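Local coordinates for protein GphF Dehydratase 1 (PDB 6MBH) that probably dehydrates a polyketide intermediate in gephyronic acid biosynthesis, here as an engineered variant that lacks the enoyl-isomerase activity, at residues G181-Q186 and V242-R247. Numbering follows the deposited sequence.
Sequences GHVCLQ and VRVHLR
Val242 and Val183 open a run of antiparallel pairing between neighbouring strands of the second hot-dog half of this dehydratase, a worked example of how such a sheet turns one face to its central helix and the other toward loops at Leu141 and Met269, where it is only partly exposed. Their backbones form a hydrogen-bonded pair. Val242 N donates to Val183 O at 3.0 Å. Val183 N returns a nearly straight bond to Val242 O (174° at the hydrogen). On the helix side, CG2 of Val242 meets CB of Val183 at 4.0 Å, while Val183 itself also packs on Ala205 of helix 200-214. Val242 O has a further neighbour: it lies in the plane of the His182 ring, at its CD2 edge, 3.5 Å from CD2.

Arg243 comes next, in a non-hydrogen-bonded pair with His182, and both project to the face away from the helix. Its CA makes a CA-H contact with Gly181 O at 3.2 Å. The arginine chain runs extended from CG to NE, and the guanidinium crosses the imidazole at a tilt of 33° between the planes, with NH1 over one face of the ring, 3.8 Å from His182 CG. NE2 of His182 is hydrogen-bonded to Glu241, whose carboxylate probably offsets the charge of the Arg243 guanidinium near the ring.

Val244 returns to the helix-facing side, in a hydrogen-bonded pair with Gly181: Gly181 N donates to Val244 O, and Val244 N to Gly181 O. Its chi1 of 53° sets CG1 between its own backbone N and carbonyl carbon, and the methyl lies over the glycine backbone, 3.9 Å from Gly181 CA. Further along, Leu246 reaches helix 200-214 at Cys209 and Leu213, and its CD2 stands 4.3 Å from Gly181 N.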
loop_
_atom_site.group_PDB
_atom_site.type_symbol
_atom_site.label_atom_id
_atom_site.label_comp_id
_atom_site.label_asym_id
_atom_site.label_seq_id
_atom_site.Cartn_x
_atom_site.Cartn_y
_atom_site.Cartn_z
ATOM N N GLY A 181 9.888 10.570 8.363
ATOM C CA GLY A 181 10.577 9.289 8.331
ATOM C C GLY A 181 11.513 9.229 7.124
ATOM O O GLY A 181 11.370 9.990 6.154
ATOM N N HIS A 182 12.533 8.381 7.209
ATOM C CA HIS A 182 13.419 8.085 6.087
ATOM C C HIS A 182 13.249 6.595 5.830
ATOM O O HIS A 182 13.383 5.801 6.768
ATOM C CB HIS A 182 14.859 8.381 6.487
ATOM C CG HIS A 182 15.858 8.019 5.435
ATOM N ND1 HIS A 182 17.196 7.838 5.712
ATOM C CD2 HIS A 182 15.716 7.841 4.102
ATOM C CE1 HIS A 182 17.830 7.503 4.590
ATOM N NE2 HIS A 182 16.960 7.539 3.595
ATOM N N VAL A 183 12.789 6.239 4.640
ATOM C CA VAL A 183 12.463 4.869 4.264
ATOM C C VAL A 183 13.386 4.482 3.108
ATOM O O VAL A 183 13.535 5.257 2.162
ATOM C CB VAL A 183 10.983 4.791 3.861
ATOM C CG1 VAL A 183 10.747 3.497 3.098
ATOM C CG2 VAL A 183 10.116 4.861 5.163
ATOM N N CYS A 184 14.067 3.333 3.207
ATOM C CA CYS A 184 14.956 2.889 2.135
ATOM C C CYS A 184 14.776 1.384 1.912
ATOM O O CYS A 184 14.846 0.617 2.878
ATOM C CB CYS A 184 16.406 3.164 2.517
ATOM S SG CYS A 184 17.611 2.976 1.166
ATOM N N LEU A 185 14.556 0.952 0.655
ATOM C CA LEU A 185 14.601 -0.474 0.354
ATOM C C LEU A 185 16.024 -0.961 0.120
ATOM O O LEU A 185 16.871 -0.268 -0.430
ATOM C CB LEU A 185 13.770 -0.787 -0.889
ATOM C CG LEU A 185 12.330 -0.273 -0.839
ATOM C CD1 LEU A 185 11.757 -0.548 -2.238
ATOM C CD2 LEU A 185 11.512 -1.017 0.238
ATOM N N GLN A 186 16.249 -2.223 0.448
ATOM C CA GLN A 186 17.484 -2.872 0.050
ATOM C C GLN A 186 17.109 -4.255 -0.467
ATOM O O GLN A 186 15.937 -4.589 -0.585
ATOM C CB GLN A 186 18.507 -2.928 1.209
ATOM C CG GLN A 186 19.339 -1.622 1.474
ATOM C CD GLN A 186 20.623 -1.938 2.246
ATOM O OE1 GLN A 186 20.712 -2.989 2.873
ATOM N NE2 GLN A 186 21.625 -1.068 2.165
ATOM N N VAL A 242 12.767 7.193 0.029
ATOM C CA VAL A 242 12.051 8.459 0.194
ATOM C C VAL A 242 12.268 9.005 1.610
ATOM O O VAL A 242 12.571 8.259 2.562
ATOM C CB VAL A 242 10.520 8.336 -0.066
ATOM C CG1 VAL A 242 10.209 7.938 -1.537
ATOM C CG2 VAL A 242 9.839 7.288 0.897
ATOM N N ARG A 243 11.932 10.293 1.767
ATOM C CA ARG A 243 11.661 10.870 3.069
ATOM C C ARG A 243 10.182 11.204 3.092
ATOM O O ARG A 243 9.653 11.712 2.107
ATOM C CB ARG A 243 12.511 12.130 3.344
ATOM C CG ARG A 243 13.997 11.767 3.545
ATOM C CD ARG A 243 14.842 12.968 4.095
ATOM N NE ARG A 243 16.269 12.732 3.866
ATOM C CZ ARG A 243 17.085 12.140 4.742
ATOM N NH1 ARG A 243 16.626 11.726 5.912
ATOM N NH2 ARG A 243 18.367 11.962 4.442
ATOM N N VAL A 244 9.499 10.819 4.165
ATOM C CA VAL A 244 8.041 10.923 4.210
ATOM C C VAL A 244 7.620 11.846 5.346
ATOM O O VAL A 244 8.115 11.741 6.476
ATOM C CB VAL A 244 7.390 9.525 4.350
ATOM C CG1 VAL A 244 7.969 8.740 5.519
ATOM C CG2 VAL A 244 5.873 9.647 4.491
ATOM N N HIS A 245 6.700 12.742 5.055
ATOM C CA HIS A 245 6.119 13.632 6.045
ATOM C C HIS A 245 4.730 13.094 6.325
ATOM O O HIS A 245 3.959 12.825 5.389
ATOM C CB HIS A 245 5.997 15.072 5.515
ATOM C CG HIS A 245 5.381 16.007 6.510
ATOM N ND1 HIS A 245 4.612 17.095 6.139
ATOM C CD2 HIS A 245 5.507 16.079 7.858
ATOM C CE1 HIS A 245 4.246 17.759 7.229
ATOM N NE2 HIS A 245 4.766 17.159 8.284
ATOM N N LEU A 246 4.412 12.876 7.585
ATOM C CA LEU A 246 3.094 12.300 7.875
ATOM C C LEU A 246 2.416 13.068 9.000
ATOM O O LEU A 246 3.075 13.602 9.798
ATOM C CB LEU A 246 3.245 10.831 8.268
ATOM C CG LEU A 246 4.286 10.556 9.331
ATOM C CD1 LEU A 246 3.824 9.487 10.282
ATOM C CD2 LEU A 246 5.613 10.183 8.699
ATOM N N ARG A 247 1.094 13.014 9.005
ATOM C CA ARG A 247 0.339 13.709 10.045
ATOM C C ARG A 247 -0.820 12.821 10.470
ATOM O O ARG A 247 -1.642 12.408 9.623
ATOM C CB ARG A 247 -0.166 15.073 9.561
ATOM C CG ARG A 247 -0.999 15.791 10.577
ATOM C CD ARG A 247 -1.533 17.065 9.995
ATOM N NE ARG A 247 -0.478 18.087 9.906
ATOM C CZ ARG A 247 0.173 18.449 8.794
ATOM N NH1 ARG A 247 -0.098 17.884 7.615
ATOM N NH2 ARG A 247 1.108 19.384 8.867
#